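Local coordinates for protein interferon (Danio rerio, PDB 3PIV) that probably acts as a secreted type I interferon-like cytokine, binding cell-surface receptors in antiviral defence, at residues N19-K22 against N23-G26; Y10-I13 against T14-L18; Y112-R115 against I116-F120. One frame throughout, in Å; residues are numbered along the deposited sequence.

In the fold
All three interactions join residues three or four positions apart on or at the end of a helix of one bundle, and each is buried on one side and exposed on the other. Interactions 2 and 1 follow one another along helix 10-23: interaction 2 lies on a regular run of it, interaction 1 where it ends and the loop begins. Interaction 3 belongs to helix 111-129, across the centre of the chain, its centre about 25 Å from that of interaction 1 and 23 Å from that of interaction 2. Their chemistry differs accordingly: a methionine folded over carbonyls of the final turn in interaction 1, hydroxyls on carbonyls and an outside aspartate in interaction 2, an isoleucine methyl over a guanidinium in interaction 3.

Interaction 1 (N19-K22 against N23-G26); sequences NLLK and NMGG
Met24 folds back over the last turn of the helix and rests on Leu20 and Leu21. Its CB lies 3.4 Å from Leu20 O, the oxygen that also accepts the backbone N-H of Met24 at 2.9 Å. With chi1 at 62°, CG stands between the backbone N and the carbonyl carbon, which brings it to 3.4 Å from Leu21 O, with Leu20 O almost as near. The chain then runs straight through chi2 and bends at chi3 (73°), turning the terminal methyl back along the helix. There CE sits 3.7 Å from Leu20 O and 4.0 Å from Leu21 CD1, the side chains of Met24 and Leu21 crossing obliquely. An unbranched, flexible thioether suits this place because it can follow the curve of the helix end.

Asn23 N reaches Asn19 O at 2.9 Å in a regular i to i+4 bond. The bond of Met24 N to Leu20 O is more bent, its N-H...O angle 133°, as the helical path gives out. On the outer side Asn19, Lys22 and Asn23 present polar groups, as fits positions wholly or partly open to solvent.

Beyond the turn, Arg141 of helix 134-158 donates to Leu21 O and Gly26 O, tying the helix end to the loop. Leu21 and Met24 both pack against Phe85 of helix 79-101 and Met66 of helix 48-66, inside the bundle.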
ATOM      1  N   ASN A  19      -9.674   8.723  -0.771  1.00 22.31           N
ATOM      2  CA  ASN A  19     -10.068  10.015  -1.313  1.00 22.14           C
ATOM      3  C   ASN A  19      -8.995  10.698  -2.154  1.00 20.77           C
ATOM      4  O   ASN A  19      -9.286  11.223  -3.231  1.00 22.86           O
ATOM      5  CB  ASN A  19     -10.527  10.948  -0.205  1.00 23.34           C
ATOM      6  CG  ASN A  19     -11.982  11.283  -0.327  1.00 38.73           C
ATOM      7  OD1 ASN A  19     -12.386  12.000  -1.248  1.00 39.93           O
ATOM      8  ND2 ASN A  19     -12.797  10.746   0.584  1.00 43.69           N
ATOM      9  N   LEU A  20      -7.760  10.704  -1.666  1.00 20.45           N
ATOM     10  CA  LEU A  20      -6.678  11.348  -2.406  1.00 20.10           C
ATOM     11  C   LEU A  20      -6.381  10.547  -3.660  1.00 22.26           C
ATOM     12  O   LEU A  20      -6.135  11.119  -4.724  1.00 19.42           O
ATOM     13  CB  LEU A  20      -5.420  11.465  -1.553  1.00 17.50           C
ATOM     14  CG  LEU A  20      -5.613  12.285  -0.271  1.00 20.59           C
ATOM     15  CD1 LEU A  20      -4.531  11.971   0.745  1.00 20.28           C
ATOM     16  CD2 LEU A  20      -5.645  13.763  -0.591  1.00 20.10           C
ATOM     17  N   LEU A  21      -6.434   9.220  -3.530  1.00 19.82           N
ATOM     18  CA  LEU A  21      -6.158   8.332  -4.647  1.00 19.13           C
ATOM     19  C   LEU A  21      -7.204   8.525  -5.752  1.00 20.81           C
ATOM     20  O   LEU A  21      -6.893   8.493  -6.952  1.00 18.73           O
ATOM     21  CB  LEU A  21      -6.117   6.866  -4.188  1.00 16.04           C
ATOM     22  CG  LEU A  21      -5.485   5.914  -5.205  1.00 18.57           C
ATOM     23  CD1 LEU A  21      -3.954   6.127  -5.262  1.00 16.44           C
ATOM     24  CD2 LEU A  21      -5.798   4.473  -4.890  1.00 15.93           C
ATOM     25  N   LYS A  22      -8.445   8.721  -5.335  1.00 17.91           N
ATOM     26  CA  LYS A  22      -9.526   8.991  -6.266  1.00 25.27           C
ATOM     27  C   LYS A  22      -9.390  10.380  -6.891  1.00 25.82           C
ATOM     28  O   LYS A  22      -9.547  10.532  -8.101  1.00 25.89           O
ATOM     29  CB  LYS A  22     -10.875   8.887  -5.565  1.00 26.99           C
ATOM     30  CG  LYS A  22     -12.064   9.117  -6.500  1.00 29.59           C
ATOM     31  CD  LYS A  22     -13.381   9.037  -5.737  1.00 39.88           C
ATOM     32  CE  LYS A  22     -13.453  10.086  -4.624  1.00 40.97           C
ATOM     33  NZ  LYS A  22     -14.692   9.930  -3.801  1.00 45.78           N
ATOM     34  N   ASN A  23      -9.084  11.388  -6.077  1.00 20.56           N
ATOM     35  CA  ASN A  23      -9.051  12.765  -6.593  1.00 25.96           C
ATOM     36  C   ASN A  23      -7.789  13.205  -7.372  1.00 26.24           C
ATOM     37  O   ASN A  23      -7.816  14.209  -8.071  1.00 23.36           O
ATOM     38  CB  ASN A  23      -9.408  13.762  -5.478  1.00 24.66           C
ATOM     39  CG  ASN A  23     -10.820  13.528  -4.927  1.00 31.21           C
ATOM     40  OD1 ASN A  23     -11.125  13.855  -3.776  1.00 29.72           O
ATOM     41  ND2 ASN A  23     -11.678  12.946  -5.754  1.00 25.30           N
ATOM     42  N   MET A  24      -6.701  12.444  -7.279  1.00 23.17           N
ATOM     43  CA  MET A  24      -5.461  12.825  -7.968  1.00 21.74           C
ATOM     44  C   MET A  24      -5.548  12.665  -9.482  1.00 23.89           C
ATOM     45  O   MET A  24      -4.766  13.251 -10.220  1.00 27.18           O
ATOM     46  CB  MET A  24      -4.242  12.060  -7.419  1.00 17.60           C
ATOM     47  CG  MET A  24      -4.268  10.525  -7.586  1.00 21.00           C
ATOM     48  SD  MET A  24      -2.682   9.744  -7.151  1.00 23.03           S
ATOM     49  CE  MET A  24      -2.663   9.883  -5.373  1.00 14.46           C
ATOM     50  N   GLY A  25      -6.500  11.880  -9.956  1.00 24.77           N
ATOM     51  CA  GLY A  25      -6.552  11.607 -11.375  1.00 23.25           C
ATOM     52  C   GLY A  25      -7.955  11.341 -11.862  1.00 29.99           C
ATOM     53  O   GLY A  25      -8.933  11.688 -11.207  1.00 29.99           O
ATOM     54  N   GLY A  26      -8.051  10.716 -13.027  1.00 36.75           N
ATOM     55  CA  GLY A  26      -9.341  10.453 -13.632  1.00 37.66           C
ATOM     56  C   GLY A  26     -10.083   9.375 -12.881  1.00 35.38           C
ATOM     57  O   GLY A  26      -9.795   9.108 -11.706  1.00 29.28           O
TER

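Interaction 2 (Y10-I13 against T14-L18); sequences YRII and TTESL
Arg11 O is gripped twice by Thr15: by the backbone N at 2.8 Å, nearly straight with an N-H...O angle of 168°, and by the hydroxyl OG1 at 3.1 Å, which comes from above the carbonyl plane. The threonine can do this because chi1 of -65° sets OG1 beside its own backbone N, facing back toward the preceding turn. The Arg11 chain, bent at chi2, carries its guanidinium to a salt bridge with Asp152 of helix 134-158, and Thr14 OG1 hydrogen-bonds the same residue, so one carboxylate holds two side chains a turn apart, each through a different oxygen. The buried hydroxyl of Thr14 is thereby satisfied.

Ser17 OG lies 2.8 Å from Ile13 O and 3.2 Å from Thr14 O; its single proton may go to either, and in each case the small hydroxyl stays turned onto the helix backbone.

Packing surrounds these bonds. Thr14 OG1 meets the edge of the Tyr10 ring, near its plane, 3.6 Å from CD2, while Thr14 CG2 approaches Arg11 NH1 at 3.7 Å. On the exposed side Glu16 lies alongside Ile12, its CD 3.9 Å from Ile12 CG2, the carboxylate end resting beside the methyl while CG leans on Ile12 O.

Tyr10 and Ile13 reach helix 79-101. A helix with one face packed into the bundle and the other largely open to solvent, here with buried hydroxyls turned to the backbone and to Asp152, is characteristic of the helical-bundle cytokines, interferons among them.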
ATOM      1  N   TYR A  10      -8.306   3.627  12.158  1.00 33.06           N
ATOM      2  CA  TYR A  10      -7.621   3.313  10.908  1.00 34.09           C
ATOM      3  C   TYR A  10      -8.518   3.584   9.707  1.00 29.26           C
ATOM      4  O   TYR A  10      -8.045   3.935   8.635  1.00 30.26           O
ATOM      5  CB  TYR A  10      -7.147   1.853  10.896  1.00 32.20           C
ATOM      6  CG  TYR A  10      -6.092   1.581   9.849  1.00 30.75           C
ATOM      7  CD1 TYR A  10      -4.742   1.576  10.184  1.00 25.91           C
ATOM      8  CD2 TYR A  10      -6.442   1.354   8.521  1.00 25.49           C
ATOM      9  CE1 TYR A  10      -3.769   1.333   9.231  1.00 29.43           C
ATOM     10  CE2 TYR A  10      -5.476   1.115   7.555  1.00 26.13           C
ATOM     11  CZ  TYR A  10      -4.141   1.108   7.916  1.00 29.52           C
ATOM     12  OH  TYR A  10      -3.176   0.875   6.967  1.00 27.21           O
ATOM     13  N   ARG A  11      -9.820   3.412   9.901  1.00 33.13           N
ATOM     14  CA  ARG A  11     -10.795   3.642   8.846  1.00 29.86           C
ATOM     15  C   ARG A  11     -10.615   5.061   8.327  1.00 25.71           C
ATOM     16  O   ARG A  11     -10.803   5.338   7.151  1.00 25.46           O
ATOM     17  CB  ARG A  11     -12.213   3.409   9.379  1.00 28.28           C
ATOM     18  CG  ARG A  11     -13.314   3.607   8.348  1.00 30.81           C
ATOM     19  CD  ARG A  11     -13.181   2.631   7.181  1.00 35.39           C
ATOM     20  NE  ARG A  11     -14.088   2.995   6.092  1.00 38.11           N
ATOM     21  CZ  ARG A  11     -14.173   2.363   4.922  1.00 44.27           C
ATOM     22  NH1 ARG A  11     -13.402   1.310   4.661  1.00 42.81           N
ATOM     23  NH2 ARG A  11     -15.038   2.795   4.007  1.00 45.12           N
ATOM     24  N   ILE A  12     -10.204   5.957   9.211  1.00 31.88           N
ATOM     25  CA  ILE A  12      -9.909   7.332   8.819  1.00 31.33           C
ATOM     26  C   ILE A  12      -8.778   7.426   7.782  1.00 27.89           C
ATOM     27  O   ILE A  12      -8.866   8.194   6.823  1.00 27.85           O
ATOM     28  CB  ILE A  12      -9.531   8.180  10.041  1.00 31.57           C
ATOM     29  CG1 ILE A  12     -10.704   8.240  11.016  1.00 37.59           C
ATOM     30  CG2 ILE A  12      -9.060   9.556   9.612  1.00 29.87           C
ATOM     31  CD1 ILE A  12     -12.002   8.594  10.368  1.00 34.82           C
ATOM     32  N   ILE A  13      -7.717   6.652   7.991  1.00 28.61           N
ATOM     33  CA  ILE A  13      -6.593   6.611   7.054  1.00 23.92           C
ATOM     34  C   ILE A  13      -7.087   6.064   5.739  1.00 24.60           C
ATOM     35  O   ILE A  13      -6.751   6.573   4.666  1.00 24.53           O
ATOM     36  CB  ILE A  13      -5.467   5.676   7.554  1.00 27.28           C
ATOM     37  CG1 ILE A  13      -4.849   6.209   8.847  1.00 31.77           C
ATOM     38  CG2 ILE A  13      -4.401   5.508   6.488  1.00 29.37           C
ATOM     39  CD1 ILE A  13      -4.715   7.720   8.899  1.00 25.09           C
ATOM     40  N   THR A  14      -7.891   5.012   5.836  1.00 22.45           N
ATOM     41  CA  THR A  14      -8.458   4.365   4.664  1.00 24.02           C
ATOM     42  C   THR A  14      -9.288   5.329   3.829  1.00 20.00           C
ATOM     43  O   THR A  14      -9.098   5.443   2.626  1.00 18.73           O
ATOM     44  CB  THR A  14      -9.341   3.170   5.066  1.00 23.06           C
ATOM     45  OG1 THR A  14      -8.545   2.186   5.749  1.00 20.22           O
ATOM     46  CG2 THR A  14      -9.987   2.565   3.843  1.00 25.53           C
ATOM     47  N   THR A  15     -10.227   6.005   4.477  1.00 20.95           N
ATOM     48  CA  THR A  15     -11.103   6.950   3.802  1.00 22.96           C
ATOM     49  C   THR A  15     -10.338   8.116   3.163  1.00 21.64           C
ATOM     50  O   THR A  15     -10.487   8.395   1.971  1.00 19.17           O
ATOM     51  CB  THR A  15     -12.127   7.530   4.793  1.00 28.24           C
ATOM     52  OG1 THR A  15     -12.997   6.485   5.246  1.00 32.30           O
ATOM     53  CG2 THR A  15     -12.940   8.617   4.124  1.00 30.78           C
ATOM     54  N   GLU A  16      -9.527   8.800   3.958  1.00 21.59           N
ATOM     55  CA  GLU A  16      -8.791   9.946   3.435  1.00 23.66           C
ATOM     56  C   GLU A  16      -7.837   9.529   2.306  1.00 22.10           C
ATOM     57  O   GLU A  16      -7.773  10.190   1.272  1.00 20.89           O
ATOM     58  CB  GLU A  16      -8.040  10.673   4.551  1.00 21.41           C
ATOM     59  CG  GLU A  16      -8.942  11.212   5.640  1.00 32.20           C
ATOM     60  CD  GLU A  16      -8.194  12.041   6.688  1.00 48.37           C
ATOM     61  OE1 GLU A  16      -6.966  11.858   6.858  1.00 47.24           O
ATOM     62  OE2 GLU A  16      -8.846  12.880   7.354  1.00 56.02           O
ATOM     63  N   SER A  17      -7.127   8.415   2.480  1.00 22.30           N
ATOM     64  CA  SER A  17      -6.152   7.993   1.462  1.00 24.83           C
ATOM     65  C   SER A  17      -6.828   7.600   0.150  1.00 20.84           C
ATOM     66  O   SER A  17      -6.351   7.955  -0.933  1.00 18.10           O
ATOM     67  CB  SER A  17      -5.229   6.870   1.975  1.00 16.58           C
ATOM     68  OG  SER A  17      -5.925   5.645   2.138  1.00 18.61           O
ATOM     69  N   LEU A  18      -7.939   6.866   0.255  1.00 17.69           N
ATOM     70  CA  LEU A  18      -8.734   6.501  -0.913  1.00 17.93           C
ATOM     71  C   LEU A  18      -9.321   7.730  -1.579  1.00 20.12           C
ATOM     72  O   LEU A  18      -9.451   7.786  -2.797  1.00 18.68           O
ATOM     73  CB  LEU A  18      -9.865   5.527  -0.536  1.00 19.19           C
ATOM     74  CG  LEU A  18      -9.408   4.085  -0.279  1.00 19.34           C
ATOM     75  CD1 LEU A  18     -10.532   3.259   0.357  1.00 22.06           C
ATOM     76  CD2 LEU A  18      -8.905   3.445  -1.584  1.00 17.29           C
TER

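Interaction 3 (Y112-R115 against I116-F120); sequences YEIR and IKRHF
Ile114 and Arg118, one turn apart, are brought together by their torsions. At Ile114, chi1 of -60° sends CG2 opposite the backbone N, and at Arg118 the long chain leaves straight and then bends at chi3 (-76°), turning the guanidinium back along the helix. Ile114 CG2 therefore stands over one face of that group, 3.4 Å from NH2 and 3.8 Å from CZ. The side chains run side by side in the same direction, so the methyl covers part of a flat cation; an isoleucine branch offers a compact apolar surface for this.

Arg115 meets the same guanidinium obliquely, its CG 4.0 Å from Arg118 NH1, with the two guanidinium planes 31° apart. The charged ends stay apart, Arg115 NE and Arg118 NH1 being 5.6 Å from each other. Arg38 lies close to Arg115 as well, so like charges gather on this side of the helix.

Toward the interior, Ile116 CG2 leans on the backbone, 3.2 Å from Tyr112 O. The backbone bond Ile116 N to Tyr112 O, 2.9 Å, is one of the regular i to i+4 bonds that join the two turns. Buried polar ends find partners: Tyr112 OH in Asp50, His119 NE2 in His147.

With Ile116 and Phe120 set against helix 48-66, and Ile116 and His119 reaching helix 134-158, the segment forms an amphipathic bundle helix, as expected for a type I interferon.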
ATOM      1  N   TYR A 112       5.292 -13.451   4.501  1.00 17.85           N
ATOM      2  CA  TYR A 112       4.525 -12.294   4.052  1.00 20.35           C
ATOM      3  C   TYR A 112       5.415 -11.136   3.596  1.00 20.27           C
ATOM      4  O   TYR A 112       5.089 -10.452   2.634  1.00 19.02           O
ATOM      5  CB  TYR A 112       3.465 -11.850   5.066  1.00 18.68           C
ATOM      6  CG  TYR A 112       3.954 -11.503   6.458  1.00 17.94           C
ATOM      7  CD1 TYR A 112       4.562 -10.276   6.727  1.00 18.80           C
ATOM      8  CD2 TYR A 112       3.762 -12.387   7.516  1.00 19.09           C
ATOM      9  CE1 TYR A 112       4.982  -9.958   8.013  1.00 20.81           C
ATOM     10  CE2 TYR A 112       4.181 -12.084   8.788  1.00 22.46           C
ATOM     11  CZ  TYR A 112       4.789 -10.868   9.039  1.00 23.45           C
ATOM     12  OH  TYR A 112       5.204 -10.579  10.321  1.00 18.35           O
ATOM     13  N   GLU A 113       6.548 -10.934   4.265  1.00 19.52           N
ATOM     14  CA  GLU A 113       7.491  -9.894   3.840  1.00 18.92           C
ATOM     15  C   GLU A 113       8.091 -10.218   2.474  1.00 20.79           C
ATOM     16  O   GLU A 113       8.213  -9.355   1.608  1.00 20.67           O
ATOM     17  CB  GLU A 113       8.604  -9.708   4.876  1.00 20.64           C
ATOM     18  CG  GLU A 113       9.683  -8.719   4.431  1.00 21.04           C
ATOM     19  CD  GLU A 113      10.783  -8.519   5.466  1.00 24.13           C
ATOM     20  OE1 GLU A 113      10.555  -8.816   6.656  1.00 31.87           O
ATOM     21  OE2 GLU A 113      11.874  -8.048   5.089  1.00 32.07           O
ATOM     22  N   ILE A 114       8.456 -11.475   2.281  1.00 19.26           N
ATOM     23  CA  ILE A 114       8.955 -11.934   0.995  1.00 16.32           C
ATOM     24  C   ILE A 114       7.920 -11.783  -0.131  1.00 19.03           C
ATOM     25  O   ILE A 114       8.221 -11.237  -1.193  1.00 19.18           O
ATOM     26  CB  ILE A 114       9.422 -13.411   1.091  1.00 21.07           C
ATOM     27  CG1 ILE A 114      10.545 -13.541   2.140  1.00 23.83           C
ATOM     28  CG2 ILE A 114       9.848 -13.908  -0.277  1.00 22.48           C
ATOM     29  CD1 ILE A 114      11.021 -14.950   2.421  1.00 19.78           C
ATOM     30  N   ARG A 115       6.699 -12.260   0.102  1.00 18.10           N
ATOM     31  CA  ARG A 115       5.657 -12.221  -0.917  1.00 20.32           C
ATOM     32  C   ARG A 115       5.231 -10.795  -1.253  1.00 17.65           C
ATOM     33  O   ARG A 115       5.120 -10.453  -2.425  1.00 16.85           O
ATOM     34  CB  ARG A 115       4.448 -13.063  -0.489  1.00 18.77           C
ATOM     35  CG  ARG A 115       4.810 -14.520  -0.154  1.00 25.30           C
ATOM     36  CD  ARG A 115       3.633 -15.297   0.459  1.00 24.26           C
ATOM     37  NE  ARG A 115       2.492 -15.395  -0.452  1.00 29.87           N
ATOM     38  CZ  ARG A 115       1.386 -16.095  -0.206  1.00 24.49           C
ATOM     39  NH1 ARG A 115       1.268 -16.767   0.918  1.00 26.51           N
ATOM     40  NH2 ARG A 115       0.406 -16.125  -1.090  1.00 19.73           N
ATOM     41  N   ILE A 116       4.999  -9.964  -0.235  1.00 16.87           N
ATOM     42  CA  ILE A 116       4.594  -8.581  -0.499  1.00 13.41           C
ATOM     43  C   ILE A 116       5.682  -7.814  -1.261  1.00 17.00           C
ATOM     44  O   ILE A 116       5.387  -7.050  -2.184  1.00 16.49           O
ATOM     45  CB  ILE A 116       4.142  -7.816   0.783  1.00 17.74           C
ATOM     46  CG1 ILE A 116       3.356  -6.557   0.404  1.00 13.71           C
ATOM     47  CG2 ILE A 116       5.342  -7.453   1.693  1.00 19.01           C
ATOM     48  CD1 ILE A 116       2.092  -6.809  -0.383  1.00 18.14           C
ATOM     49  N   LYS A 117       6.942  -7.979  -0.895  1.00 21.44           N
ATOM     50  CA  LYS A 117       8.029  -7.379  -1.643  1.00 19.43           C
ATOM     51  C   LYS A 117       7.993  -7.861  -3.075  1.00 19.99           C
ATOM     52  O   LYS A 117       8.043  -7.111  -3.982  1.00 19.73           O
ATOM     53  CB  LYS A 117       9.348  -7.735  -1.044  1.00 21.22           C
ATOM     54  CG  LYS A 117      10.467  -7.049  -1.693  1.00 25.67           C
ATOM     55  CD  LYS A 117      11.787  -7.407  -1.147  1.00 35.18           C
ATOM     56  CE  LYS A 117      12.704  -6.212  -1.074  1.00 46.86           C
ATOM     57  NZ  LYS A 117      14.145  -6.553  -0.924  1.00 45.23           N
ATOM     58  N   ARG A 118       7.872  -9.160  -3.230  1.00 21.74           N
ATOM     59  CA  ARG A 118       7.788  -9.765  -4.550  1.00 24.13           C
ATOM     60  C   ARG A 118       6.673  -9.125  -5.400  1.00 25.52           C
ATOM     61  O   ARG A 118       6.852  -8.839  -6.591  1.00 24.47           O
ATOM     62  CB  ARG A 118       7.555 -11.263  -4.374  1.00 25.16           C
ATOM     63  CG  ARG A 118       7.616 -12.098  -5.625  1.00 29.93           C
ATOM     64  CD  ARG A 118       7.394 -13.578  -5.262  1.00 30.82           C
ATOM     65  NE  ARG A 118       8.581 -14.188  -4.660  1.00 31.99           N
ATOM     66  CZ  ARG A 118       8.555 -15.056  -3.653  1.00 28.15           C
ATOM     67  NH1 ARG A 118       7.403 -15.424  -3.103  1.00 22.80           N
ATOM     68  NH2 ARG A 118       9.690 -15.561  -3.194  1.00 28.10           N
ATOM     69  N   HIS A 119       5.516  -8.895  -4.791  1.00 19.41           N
ATOM     70  CA  HIS A 119       4.433  -8.250  -5.517  1.00 17.65           C
ATOM     71  C   HIS A 119       4.784  -6.815  -5.938  1.00 15.99           C
ATOM     72  O   HIS A 119       4.560  -6.413  -7.078  1.00 13.55           O
ATOM     73  CB  HIS A 119       3.144  -8.284  -4.696  1.00 16.15           C
ATOM     74  CG  HIS A 119       2.112  -7.306  -5.154  1.00 15.21           C
ATOM     75  ND1 HIS A 119       1.486  -7.403  -6.379  1.00 19.19           N
ATOM     76  CD2 HIS A 119       1.593  -6.209  -4.553  1.00 14.78           C
ATOM     77  CE1 HIS A 119       0.617  -6.415  -6.508  1.00 16.48           C
ATOM     78  NE2 HIS A 119       0.672  -5.669  -5.420  1.00 19.73           N
ATOM     79  N   PHE A 120       5.351  -6.033  -5.031  1.00 16.53           N
ATOM     80  CA  PHE A 120       5.662  -4.654  -5.381  1.00 17.44           C
ATOM     81  C   PHE A 120       6.784  -4.557  -6.400  1.00 17.92           C
ATOM     82  O   PHE A 120       6.803  -3.645  -7.217  1.00 18.00           O
ATOM     83  CB  PHE A 120       5.919  -3.805  -4.133  1.00 16.08           C
ATOM     84  CG  PHE A 120       4.659  -3.323  -3.503  1.00 14.31           C
ATOM     85  CD1 PHE A 120       4.103  -2.105  -3.883  1.00 13.62           C
ATOM     86  CD2 PHE A 120       3.981  -4.117  -2.593  1.00 12.67           C
ATOM     87  CE1 PHE A 120       2.906  -1.668  -3.329  1.00 14.54           C
ATOM     88  CE2 PHE A 120       2.779  -3.694  -2.034  1.00 10.60           C
ATOM     89  CZ  PHE A 120       2.239  -2.462  -2.400  1.00 13.53           C
TER